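Local coordinates for HDLP (histone deacetylase-like protein) (PDB 1C3R) that probably removes acetyl groups from acetylated lysines, as zinc-dependent histone deacetylases do, and binds the hydroxamate inhibitor trichostatin A at its zinc ion, at residues A[163-168]-A[186-191]; A[130-135]-A[171-176]; A[296-301]-A[335-340]; A[255-260]-A[300-305]. The protein carries 2 engineered substitutions. One frame throughout, in Å; residues are numbered along the deposited sequence.

Contact 1: A[163-168]-A[186-191]. With ZN (zinc ion), chain C; TSN (trichostatin a), chain D.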
# COMPACT_ATOMS: atom_id res chain seq x y z
N LEU A 163 4.25 9.38 -29.14
CA LEU A 163 4.34 8.07 -28.48
C LEU A 163 4.94 8.24 -27.08
O LEU A 163 5.92 8.96 -26.91
CB LEU A 163 5.24 7.12 -29.28
CG LEU A 163 5.68 5.82 -28.57
CD1 LEU A 163 4.47 4.96 -28.24
CD2 LEU A 163 6.63 5.05 -29.45
N TYR A 164 4.35 7.55 -26.10
CA TYR A 164 4.85 7.59 -24.72
C TYR A 164 5.09 6.16 -24.25
O TYR A 164 4.17 5.35 -24.19
CB TYR A 164 3.82 8.25 -23.80
CG TYR A 164 4.22 8.25 -22.34
CD1 TYR A 164 5.25 9.06 -21.87
CD2 TYR A 164 3.58 7.41 -21.42
CE1 TYR A 164 5.63 9.06 -20.52
CE2 TYR A 164 3.94 7.40 -20.06
CZ TYR A 164 4.97 8.23 -19.63
OH TYR A 164 5.34 8.22 -18.30
N ILE A 165 6.34 5.85 -23.91
CA ILE A 165 6.70 4.51 -23.45
C ILE A 165 7.10 4.59 -21.99
O ILE A 165 8.00 5.36 -21.62
CB ILE A 165 7.85 3.94 -24.30
CG1 ILE A 165 7.41 3.89 -25.77
CG2 ILE A 165 8.24 2.55 -23.79
CD1 ILE A 165 8.50 3.46 -26.74
N ASP A 166 6.45 3.78 -21.16
CA ASP A 166 6.69 3.79 -19.72
C ASP A 166 7.29 2.48 -19.20
O ASP A 166 6.60 1.47 -19.09
CB ASP A 166 5.35 4.07 -19.02
CG ASP A 166 5.53 4.47 -17.56
OD1 ASP A 166 6.09 3.67 -16.78
OD2 ASP A 166 5.11 5.59 -17.21
N LEU A 167 8.58 2.51 -18.86
CA LEU A 167 9.25 1.32 -18.36
C LEU A 167 9.23 1.20 -16.84
O LEU A 167 9.77 0.25 -16.27
CB LEU A 167 10.69 1.26 -18.87
CG LEU A 167 10.81 1.26 -20.40
CD1 LEU A 167 12.25 0.96 -20.79
CD2 LEU A 167 9.89 0.21 -21.01
N ASP A 168 8.60 2.17 -16.18
CA ASP A 168 8.47 2.17 -14.73
C ASP A 168 7.74 0.87 -14.36
O ASP A 168 6.86 0.43 -15.09
CB ASP A 168 7.64 3.37 -14.29
CG ASP A 168 7.61 3.56 -12.78
OD1 ASP A 168 8.33 4.45 -12.28
OD2 ASP A 168 6.88 2.83 -12.09
N PHE A 186 -0.15 7.84 -28.36
CA PHE A 186 -0.14 6.40 -28.11
C PHE A 186 0.62 6.16 -26.81
O PHE A 186 1.74 6.65 -26.65
CB PHE A 186 0.56 5.64 -29.24
CG PHE A 186 0.38 4.14 -29.16
CD1 PHE A 186 -0.51 3.48 -30.01
CD2 PHE A 186 1.07 3.39 -28.21
CE1 PHE A 186 -0.71 2.11 -29.90
CE2 PHE A 186 0.87 2.02 -28.09
CZ PHE A 186 -0.02 1.38 -28.94
N VAL A 187 0.01 5.42 -25.89
CA VAL A 187 0.65 5.12 -24.62
C VAL A 187 0.93 3.62 -24.51
O VAL A 187 0.03 2.80 -24.66
CB VAL A 187 -0.25 5.53 -23.42
CG1 VAL A 187 0.39 5.06 -22.12
CG2 VAL A 187 -0.44 7.04 -23.39
N LEU A 188 2.20 3.29 -24.27
CA LEU A 188 2.63 1.90 -24.10
C LEU A 188 3.26 1.77 -22.73
O LEU A 188 4.21 2.47 -22.41
CB LEU A 188 3.68 1.51 -25.15
CG LEU A 188 4.46 0.24 -24.78
CD1 LEU A 188 3.50 -0.92 -24.58
CD2 LEU A 188 5.49 -0.08 -25.85
N SER A 189 2.73 0.86 -21.92
CA SER A 189 3.28 0.69 -20.59
C SER A 189 3.50 -0.75 -20.16
O SER A 189 2.62 -1.60 -20.32
CB SER A 189 2.37 1.37 -19.57
OG SER A 189 2.83 1.13 -18.25
N LEU A 190 4.69 -1.03 -19.62
CA LEU A 190 5.01 -2.35 -19.09
C LEU A 190 5.00 -2.09 -17.60
O LEU A 190 5.52 -1.06 -17.16
CB LEU A 190 6.40 -2.84 -19.50
CG LEU A 190 6.82 -2.95 -20.97
CD1 LEU A 190 7.97 -3.96 -21.03
CD2 LEU A 190 5.68 -3.43 -21.85
N HIS A 191 4.43 -3.00 -16.82
CA HIS A 191 4.36 -2.79 -15.38
C HIS A 191 3.90 -4.05 -14.64
O HIS A 191 3.46 -5.01 -15.26
CB HIS A 191 3.40 -1.64 -15.10
CG HIS A 191 2.12 -1.73 -15.87
ND1 HIS A 191 1.95 -1.20 -17.13
CD2 HIS A 191 0.91 -2.26 -15.53
CE1 HIS A 191 0.71 -1.40 -17.54
NE2 HIS A 191 0.06 -2.04 -16.59
ZN ZN C . 7.00 2.97 -10.03
O1 TSN D . 5.59 4.71 -10.24
O2 TSN D . 6.75 3.93 -7.79
O3 TSN D . 4.69 0.63 -1.53
N1 TSN D . 4.89 4.24 -9.12
N2 TSN D . 5.23 4.77 3.41
C1 TSN D . 4.32 2.53 -0.14
C2 TSN D . 3.66 3.74 0.15
C3 TSN D . 3.93 4.49 1.29
C4 TSN D . 4.92 4.03 2.25
C5 TSN D . 5.58 2.80 1.95
C6 TSN D . 5.28 2.08 0.81
C7 TSN D . 4.09 1.68 -1.35
C8 TSN D . 3.08 2.16 -2.43
C9 TSN D . 3.82 2.39 -3.73
C10 TSN D . 3.63 3.39 -4.65
C11 TSN D . 4.55 3.34 -5.82
C12 TSN D . 4.59 4.26 -6.81
C13 TSN D . 5.53 4.12 -7.91
C14 TSN D . 1.99 1.08 -2.62
C15 TSN D . 2.58 4.49 -4.53
C17 TSN D . 6.29 4.32 4.33
C16 TSN D . 4.57 6.03 3.74
O HOH W 1 8.12 -1.89 -16.24
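Tyr164 and Phe186 begin the backbone pairing of two parallel strands: Tyr164 N donates to Phe186 O at 2.8 Å. Leu188 N then reaches Tyr164 O in a nearly straight bond (176°), and Asp166 N returns to Leu188 O. This end is tightly packed. Leu163 CD1 lies 3.7 Å from Phe186 CD2, the two side chains running side by side on the face covered by helix 228-243; on the other face Val187 CG1 meets the edge of the Tyr164 ring. The pair belongs to a beta-alpha-beta unit in the parallel sheet of the deacetylase fold, with helix 173-178 as the crossover. Toward the C-terminal ends the strands part. The bond from Leu190 N to Asp166 O stretches to 3.2 Å, and beyond it a water sits 2.7 Å from Leu167 O and is weakly bonded to Leu190 O. Here the chain turns toward the metal. Asp166 CG stands opposite its backbone N (chi1 -165°), where OD1 accepts from Asp168 N (3.0 Å), an Asx turn, and OD2 takes Tyr164 OH at 2.9 Å, on its anti side and 32° out of the carboxylate plane, and also His131 ND1. With Asp166 cut back to an alanine, Tyr164 OH and His131 ND1 would probably lose their shared acceptor, and Asp168 N the bond that closes the turn. Asp168 OD2 binds the zinc ion at 2.1 Å, beside His170 and Asp258.

Contact 2: A[130-135]-A[171-176]. With TSN (trichostatin a), chain D.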
# COMPACT_ATOMS: atom_id res chain seq x y z
N MET A 130 6.77 11.64 -13.56
CA MET A 130 5.80 11.56 -12.47
C MET A 130 4.47 11.21 -13.14
O MET A 130 3.61 12.06 -13.35
CB MET A 130 5.75 12.92 -11.76
CG MET A 130 7.15 13.34 -11.30
SD MET A 130 7.31 14.93 -10.44
CE MET A 130 6.69 16.06 -11.72
N HIS A 131 4.32 9.92 -13.46
CA HIS A 131 3.17 9.45 -14.21
C HIS A 131 1.83 9.17 -13.56
O HIS A 131 0.91 8.77 -14.26
CB HIS A 131 3.59 8.23 -15.05
CG HIS A 131 4.03 7.05 -14.25
ND1 HIS A 131 4.29 5.81 -14.81
CD2 HIS A 131 4.27 6.92 -12.92
CE1 HIS A 131 4.68 4.98 -13.86
NE2 HIS A 131 4.67 5.62 -12.70
N HIS A 132 1.69 9.40 -12.26
CA HIS A 132 0.41 9.12 -11.59
C HIS A 132 -0.61 10.25 -11.42
O HIS A 132 -1.82 9.98 -11.38
CB HIS A 132 0.67 8.52 -10.21
CG HIS A 132 1.27 7.15 -10.25
ND1 HIS A 132 0.69 6.10 -10.92
CD2 HIS A 132 2.38 6.65 -9.65
CE1 HIS A 132 1.41 5.00 -10.74
NE2 HIS A 132 2.44 5.31 -9.97
N ALA A 133 -0.16 11.49 -11.30
CA ALA A 133 -1.07 12.61 -11.06
C ALA A 133 -2.16 12.76 -12.10
O ALA A 133 -1.93 12.54 -13.29
CB ALA A 133 -0.28 13.91 -10.95
N PHE A 134 -3.36 13.13 -11.64
CA PHE A 134 -4.47 13.34 -12.55
C PHE A 134 -4.67 14.83 -12.76
O PHE A 134 -4.05 15.67 -12.11
CB PHE A 134 -5.77 12.74 -12.00
CG PHE A 134 -5.73 11.25 -11.81
CD1 PHE A 134 -5.57 10.70 -10.54
CD2 PHE A 134 -5.84 10.39 -12.90
CE1 PHE A 134 -5.52 9.32 -10.35
CE2 PHE A 134 -5.80 9.00 -12.73
CZ PHE A 134 -5.64 8.46 -11.45
N LYS A 135 -5.54 15.16 -13.70
CA LYS A 135 -5.88 16.54 -14.02
C LYS A 135 -6.03 17.43 -12.79
O LYS A 135 -5.44 18.51 -12.72
CB LYS A 135 -7.17 16.52 -14.83
CG LYS A 135 -7.94 17.82 -14.89
CD LYS A 135 -9.23 17.61 -15.66
CE LYS A 135 -10.17 18.79 -15.52
NZ LYS A 135 -10.59 18.97 -14.10
N HIS A 171 2.05 0.99 -13.37
CA HIS A 171 1.25 1.51 -14.47
C HIS A 171 1.05 3.02 -14.38
O HIS A 171 0.80 3.56 -13.31
CB HIS A 171 -0.11 0.83 -14.49
CG HIS A 171 -1.00 1.30 -15.59
ND1 HIS A 171 -2.23 1.89 -15.36
CD2 HIS A 171 -0.84 1.30 -16.93
CE1 HIS A 171 -2.78 2.24 -16.51
NE2 HIS A 171 -1.95 1.88 -17.48
N CYS A 172 1.14 3.69 -15.53
CA CYS A 172 0.96 5.13 -15.63
C CYS A 172 -0.52 5.49 -15.74
O CYS A 172 -0.98 6.03 -16.75
CB CYS A 172 1.73 5.66 -16.85
SG CYS A 172 1.40 4.78 -18.43
N ASP A 173 -1.29 5.18 -14.69
CA ASP A 173 -2.72 5.47 -14.71
C ASP A 173 -3.03 6.94 -15.03
O ASP A 173 -3.96 7.23 -15.77
CB ASP A 173 -3.39 5.04 -13.39
CG ASP A 173 -2.81 5.72 -12.16
OD1 ASP A 173 -3.40 5.56 -11.07
OD2 ASP A 173 -1.76 6.40 -12.25
N GLY A 174 -2.24 7.86 -14.48
CA GLY A 174 -2.50 9.27 -14.76
C GLY A 174 -2.35 9.60 -16.23
O GLY A 174 -3.21 10.25 -16.83
N VAL A 175 -1.26 9.14 -16.84
CA VAL A 175 -1.02 9.40 -18.25
C VAL A 175 -2.04 8.68 -19.13
O VAL A 175 -2.51 9.23 -20.13
CB VAL A 175 0.39 8.95 -18.66
CG1 VAL A 175 0.61 9.24 -20.14
CG2 VAL A 175 1.42 9.67 -17.80
N GLN A 176 -2.40 7.46 -18.76
CA GLN A 176 -3.38 6.71 -19.55
C GLN A 176 -4.70 7.45 -19.61
O GLN A 176 -5.32 7.54 -20.67
CB GLN A 176 -3.62 5.31 -18.97
CG GLN A 176 -4.81 4.61 -19.60
CD GLN A 176 -5.02 3.21 -19.08
OE1 GLN A 176 -4.16 2.34 -19.26
NE2 GLN A 176 -6.15 2.98 -18.43
O1 TSN D . 5.59 4.71 -10.24
O2 TSN D . 6.75 3.93 -7.79
O3 TSN D . 4.69 0.63 -1.53
N1 TSN D . 4.89 4.24 -9.12
N2 TSN D . 5.23 4.77 3.41
C1 TSN D . 4.32 2.53 -0.14
C2 TSN D . 3.66 3.74 0.15
C3 TSN D . 3.93 4.49 1.29
C4 TSN D . 4.92 4.03 2.25
C5 TSN D . 5.58 2.80 1.95
C6 TSN D . 5.28 2.08 0.81
C7 TSN D . 4.09 1.68 -1.35
C8 TSN D . 3.08 2.16 -2.43
C9 TSN D . 3.82 2.39 -3.73
C10 TSN D . 3.63 3.39 -4.65
C11 TSN D . 4.55 3.34 -5.82
C12 TSN D . 4.59 4.26 -6.81
C13 TSN D . 5.53 4.12 -7.91
C14 TSN D . 1.99 1.08 -2.62
C15 TSN D . 2.58 4.49 -4.53
C17 TSN D . 6.29 4.32 4.33
C16 TSN D . 4.57 6.03 3.74
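His132 ND1 donates to Asp173 OD2 at 2.8 Å in an almost straight bond (172°). The oxygen lies in the plane of the imidazole, but the carboxylate stands nearly perpendicular to the ring, so the N-H arrives from above the carboxylate plane. Asp173 CG sits between its own backbone N and carbonyl carbon (chi1 59°), which swings OD2 across to His132 and also back over Gly174 N, a weak bond; Asn139 holds OD1. At the ring's other nitrogen, His132 NE2, trichostatin N1 approaches in the ring plane and donates weakly. His131 does the neighbouring job: its NE2 donates to trichostatin O1 at 2.8 Å, while its ND1 is held by Asp166. Outside these polar ends the packing is close. Cys172, the N-cap residue of helix 173-178, sets its CB 3.3 Å from His131 ND1, and Val175 CG2 touches His131 CB at 3.8 Å. Phe134 CE2 lies 3.9 Å from Gly174 CA, and a beta carbon on that glycine would run into the carbonyl oxygens of His131, His132 and Ala133. Val175 N adds a weak bond to His131 O. With each histidine turning one nitrogen to a buried aspartate and the other to the hydroxamate, the site is consistent with the charge-relay pairs of histone deacetylases.

Contact 3: A[296-301]-A[335-340]. With TSN (trichostatin a), chain D.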
# COMPACT_ATOMS: atom_id res chain seq x y z
N GLY A 296 11.78 5.35 -8.27
CA GLY A 296 13.03 4.70 -7.90
C GLY A 296 13.26 5.03 -6.44
O GLY A 296 13.35 6.21 -6.08
N TYR A 297 13.36 4.01 -5.60
CA TYR A 297 13.52 4.27 -4.17
C TYR A 297 14.77 3.73 -3.50
O TYR A 297 14.94 3.90 -2.28
CB TYR A 297 12.26 3.77 -3.46
CG TYR A 297 11.03 4.19 -4.23
CD1 TYR A 297 10.59 3.45 -5.33
CD2 TYR A 297 10.40 5.40 -3.96
CE1 TYR A 297 9.55 3.91 -6.14
CE2 TYR A 297 9.36 5.87 -4.77
CZ TYR A 297 8.95 5.11 -5.86
OH TYR A 297 7.96 5.58 -6.70
N HIS A 298 15.64 3.09 -4.26
CA HIS A 298 16.89 2.60 -3.71
C HIS A 298 17.95 3.54 -4.26
O HIS A 298 18.25 3.52 -5.46
CB HIS A 298 17.18 1.17 -4.15
CG HIS A 298 18.36 0.57 -3.45
ND1 HIS A 298 18.23 -0.42 -2.49
CD2 HIS A 298 19.67 0.88 -3.49
CE1 HIS A 298 19.41 -0.69 -1.98
NE2 HIS A 298 20.31 0.08 -2.56
N PRO A 299 18.57 4.36 -3.40
CA PRO A 299 19.59 5.33 -3.80
C PRO A 299 20.75 4.76 -4.62
O PRO A 299 21.16 5.38 -5.60
CB PRO A 299 20.05 5.90 -2.45
CG PRO A 299 19.80 4.74 -1.50
CD PRO A 299 18.40 4.40 -1.94
N TYR A 300 21.27 3.60 -4.22
CA TYR A 300 22.39 3.02 -4.96
C TYR A 300 21.94 2.52 -6.33
O TYR A 300 22.60 2.75 -7.33
CB TYR A 300 23.03 1.85 -4.18
CG TYR A 300 23.39 2.15 -2.74
CD1 TYR A 300 23.39 3.45 -2.23
CD2 TYR A 300 23.75 1.11 -1.87
CE1 TYR A 300 23.73 3.71 -0.90
CE2 TYR A 300 24.09 1.35 -0.55
CZ TYR A 300 24.07 2.65 -0.07
OH TYR A 300 24.40 2.88 1.25
N ALA A 301 20.80 1.83 -6.35
CA ALA A 301 20.27 1.30 -7.61
C ALA A 301 20.02 2.43 -8.59
O ALA A 301 20.40 2.36 -9.76
CB ALA A 301 18.96 0.55 -7.34
N PHE A 335 20.14 6.32 4.10
CA PHE A 335 19.30 5.26 3.54
C PHE A 335 18.76 4.18 4.48
O PHE A 335 17.72 4.37 5.11
CB PHE A 335 20.03 4.61 2.36
CG PHE A 335 19.26 3.50 1.72
CD1 PHE A 335 17.94 3.68 1.34
CD2 PHE A 335 19.86 2.26 1.50
CE1 PHE A 335 17.21 2.65 0.76
CE2 PHE A 335 19.15 1.22 0.92
CZ PHE A 335 17.82 1.42 0.55
N GLU A 336 19.46 3.05 4.55
CA GLU A 336 19.08 1.90 5.39
C GLU A 336 18.21 0.92 4.61
O GLU A 336 17.08 1.23 4.24
CB GLU A 336 18.37 2.34 6.67
CG GLU A 336 18.01 1.19 7.59
CD GLU A 336 17.41 1.65 8.91
OE1 GLU A 336 18.09 2.42 9.63
OE2 GLU A 336 16.27 1.25 9.22
N GLU A 337 18.75 -0.26 4.38
CA GLU A 337 18.08 -1.31 3.63
C GLU A 337 16.80 -1.76 4.34
O GLU A 337 16.80 -1.98 5.55
CB GLU A 337 19.04 -2.49 3.47
CG GLU A 337 18.80 -3.35 2.26
CD GLU A 337 18.99 -2.59 0.96
OE1 GLU A 337 20.09 -2.08 0.70
OE2 GLU A 337 18.02 -2.52 0.19
N PHE A 338 15.71 -1.90 3.59
CA PHE A 338 14.43 -2.31 4.17
C PHE A 338 14.55 -3.67 4.85
O PHE A 338 13.84 -3.97 5.82
CB PHE A 338 13.35 -2.40 3.10
CG PHE A 338 11.97 -2.70 3.64
CD1 PHE A 338 11.22 -1.70 4.26
CD2 PHE A 338 11.43 -3.97 3.54
CE1 PHE A 338 9.95 -1.97 4.76
CE2 PHE A 338 10.16 -4.26 4.04
CZ PHE A 338 9.42 -3.25 4.66
N ASP A 339 15.43 -4.51 4.32
CA ASP A 339 15.65 -5.84 4.87
C ASP A 339 17.05 -5.97 5.45
O ASP A 339 18.04 -5.83 4.75
CB ASP A 339 15.43 -6.91 3.79
CG ASP A 339 15.72 -8.30 4.30
OD1 ASP A 339 15.13 -8.69 5.33
OD2 ASP A 339 16.53 -9.01 3.67
N ASP A 340 17.10 -6.25 6.75
CA ASP A 340 18.35 -6.40 7.49
C ASP A 340 19.39 -7.25 6.78
O ASP A 340 20.50 -6.79 6.52
CB ASP A 340 18.06 -7.00 8.87
CG ASP A 340 17.07 -6.18 9.67
OD1 ASP A 340 17.37 -5.00 9.96
OD2 ASP A 340 15.99 -6.71 10.00
O1 TSN D . 5.59 4.71 -10.24
O2 TSN D . 6.75 3.93 -7.79
O3 TSN D . 4.69 0.63 -1.53
N1 TSN D . 4.89 4.24 -9.12
N2 TSN D . 5.23 4.77 3.41
C1 TSN D . 4.32 2.53 -0.14
C2 TSN D . 3.66 3.74 0.15
C3 TSN D . 3.93 4.49 1.29
C4 TSN D . 4.92 4.03 2.25
C5 TSN D . 5.58 2.80 1.95
C6 TSN D . 5.28 2.08 0.81
C7 TSN D . 4.09 1.68 -1.35
C8 TSN D . 3.08 2.16 -2.43
C9 TSN D . 3.82 2.39 -3.73
C10 TSN D . 3.63 3.39 -4.65
C11 TSN D . 4.55 3.34 -5.82
C12 TSN D . 4.59 4.26 -6.81
C13 TSN D . 5.53 4.12 -7.91
C14 TSN D . 1.99 1.08 -2.62
C15 TSN D . 2.58 4.49 -4.53
C17 TSN D . 6.29 4.32 4.33
C16 TSN D . 4.57 6.03 3.74
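Phe335 lies against Pro299, whose CD sits over the phenyl face, 3.6 Å from the ring centroid, in a CH-pi contact. Phe335 also joins His298 and Tyr300 in an aromatic cluster at the N-terminus of helix 299-314, where His298 is the N-cap residue. It turns its edge to the face of His298, with centroids 4.6 Å apart and planes at 62°, and in the same T-shaped manner to the face of Tyr300, more distantly at 5.8 Å. Phe335 CG stands anti to the backbone N (chi1 179°), which carries the ring out from its loop and in among these three neighbours. Losing the ring to an alanine here would probably uncover Pro299 CD and the imidazole face of His298, and let the 335-340 loop drift from the helix start. One residue before His298, Tyr297 points the other way, into the inhibitor pocket, where its OH donates to trichostatin O2; the modelled separation is so short that its exact length is doubtful. A second shell fixes the loop: Tyr264 OH bonds Glu337 OE2, and Phe338 makes a cation-pi contact with Lys224 of the second subunit. The Glu337 carboxylate is almost coplanar with the His298 imidazole, and its OE1 comes to the ring edge, 3.1 Å from His298 CE1.

Contact 4: A[255-260]-A[300-305]. With ZN (zinc ion), chain C.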
# COMPACT_ATOMS: atom_id res chain seq x y z
N LEU A 255 11.93 6.38 -17.62
CA LEU A 255 12.89 5.40 -17.12
C LEU A 255 13.01 5.21 -15.62
O LEU A 255 14.12 5.25 -15.09
CB LEU A 255 14.27 5.76 -17.68
CG LEU A 255 14.29 5.77 -19.22
CD1 LEU A 255 15.55 6.45 -19.73
CD2 LEU A 255 14.18 4.34 -19.72
N GLY A 256 11.90 4.97 -14.94
CA GLY A 256 11.96 4.73 -13.50
C GLY A 256 12.87 3.54 -13.25
O GLY A 256 12.92 2.60 -14.05
N THR A 257 13.60 3.56 -12.16
CA THR A 257 14.50 2.47 -11.87
C THR A 257 13.89 1.45 -10.90
O THR A 257 14.55 0.48 -10.54
CB THR A 257 15.82 2.99 -11.28
OG1 THR A 257 15.55 3.70 -10.07
CG2 THR A 257 16.51 3.96 -12.26
N ASP A 258 12.63 1.65 -10.50
CA ASP A 258 12.04 0.70 -9.55
C ASP A 258 11.88 -0.76 -10.00
O ASP A 258 11.61 -1.63 -9.18
CB ASP A 258 10.73 1.22 -8.93
CG ASP A 258 9.70 1.67 -9.95
OD1 ASP A 258 9.75 1.23 -11.12
OD2 ASP A 258 8.80 2.44 -9.56
N PRO A 259 11.98 -1.04 -11.32
CA PRO A 259 11.85 -2.45 -11.72
C PRO A 259 13.10 -3.28 -11.34
O PRO A 259 13.11 -4.50 -11.50
CB PRO A 259 11.66 -2.35 -13.24
CG PRO A 259 12.51 -1.15 -13.57
CD PRO A 259 12.01 -0.19 -12.52
N LEU A 260 14.14 -2.62 -10.84
CA LEU A 260 15.38 -3.31 -10.45
C LEU A 260 15.22 -4.22 -9.22
O LEU A 260 14.45 -3.92 -8.30
CB LEU A 260 16.49 -2.29 -10.20
CG LEU A 260 16.98 -1.47 -11.40
CD1 LEU A 260 17.88 -0.34 -10.91
CD2 LEU A 260 17.75 -2.38 -12.37
N TYR A 300 21.27 3.60 -4.22
CA TYR A 300 22.39 3.02 -4.96
C TYR A 300 21.94 2.52 -6.33
O TYR A 300 22.60 2.75 -7.33
CB TYR A 300 23.03 1.85 -4.18
CG TYR A 300 23.39 2.15 -2.74
CD1 TYR A 300 23.39 3.45 -2.23
CD2 TYR A 300 23.75 1.11 -1.87
CE1 TYR A 300 23.73 3.71 -0.90
CE2 TYR A 300 24.09 1.35 -0.55
CZ TYR A 300 24.07 2.65 -0.07
OH TYR A 300 24.40 2.88 1.25
N ALA A 301 20.80 1.83 -6.35
CA ALA A 301 20.27 1.30 -7.61
C ALA A 301 20.02 2.43 -8.59
O ALA A 301 20.40 2.36 -9.76
CB ALA A 301 18.96 0.55 -7.34
N LEU A 302 19.40 3.49 -8.09
CA LEU A 302 19.08 4.65 -8.91
C LEU A 302 20.33 5.34 -9.45
O LEU A 302 20.39 5.68 -10.63
CB LEU A 302 18.22 5.61 -8.09
CG LEU A 302 17.83 6.97 -8.66
CD1 LEU A 302 16.63 7.53 -7.90
CD2 LEU A 302 19.01 7.91 -8.58
N ALA A 303 21.32 5.55 -8.60
CA ALA A 303 22.55 6.22 -9.01
C ALA A 303 23.31 5.44 -10.08
O ALA A 303 23.75 6.01 -11.09
CB ALA A 303 23.44 6.45 -7.81
N ARG A 304 23.46 4.14 -9.87
CA ARG A 304 24.19 3.31 -10.82
C ARG A 304 23.43 3.15 -12.13
O ARG A 304 24.01 3.31 -13.21
CB ARG A 304 24.50 1.92 -10.23
CG ARG A 304 25.42 1.93 -9.01
CD ARG A 304 25.90 0.50 -8.74
NE ARG A 304 24.75 -0.39 -8.78
CZ ARG A 304 24.80 -1.70 -8.97
NH1 ARG A 304 25.96 -2.31 -9.16
NH2 ARG A 304 23.67 -2.38 -9.01
N ALA A 305 22.14 2.86 -12.05
CA ALA A 305 21.34 2.68 -13.25
C ALA A 305 21.32 3.90 -14.15
O ALA A 305 21.59 3.79 -15.35
CB ALA A 305 19.91 2.29 -12.87
ZN ZN C . 7.00 2.97 -10.03
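Thr257 meets helix 299-314 with both branches of its side chain. With chi1 at 60° its OG1 occupies the crowded position between the backbone N and the carbonyl carbon, beside the helix backbone and 3.8 Å from Leu302 CB. That leaves the methyl CG2 alongside the backbone N, where it reaches Ala305 CB, also at 3.8 Å. Leu260 completes the surface. Its chain is extended at the second torsion (chi2 169°), and the tip CD1 lies between two small residues one helical turn apart, 3.8 Å from Ala301 CB and 3.9 Å from Ala305 CB. No hydrogen bond crosses; apart from the Thr257 hydroxyl against Leu302 CB, the fit is methyl against methyl. Thr257 and Leu260 are the ends of a type I beta turn, closed by Leu260 N to Thr257 O at 3.1 Å. Between them Asp258 points its CB away from the helix, and its OD2 binds the zinc ion at 1.9 Å while OD1 takes Ala169 N. This is a metal-bearing turn backed by a helix. It follows strand 250-254, next to strand 162-166 in the sheet; Leu255 and Leu260 also touch helix 272-286, and Leu255 O accepts from Trp306 NE1 of helix 299-314.

Contacts 1, 2 and 4 are buried; contact 3 is partly exposed, about 18 Å from the chain centre, and reaches the second subunit. Contacts 1 and 2 share one beta-alpha-beta unit, the first pairing its strands and the second docking its helix on the 130-135 loop. Contacts 3 and 4 use successive parts of helix 299-314, overlapping at Tyr300 and Ala301. The chemistry follows the place: backbone bonds in the sheet, histidine and carboxylate pairs beside the inhibitor, aromatic packing at the partly exposed helix start, methyl packing behind a zinc ligand. Contacts 1 and 4 meet at the zinc ion; contacts 2 and 3 both hydrogen-bond trichostatin A, which contact 1 also touches, but do not touch each other.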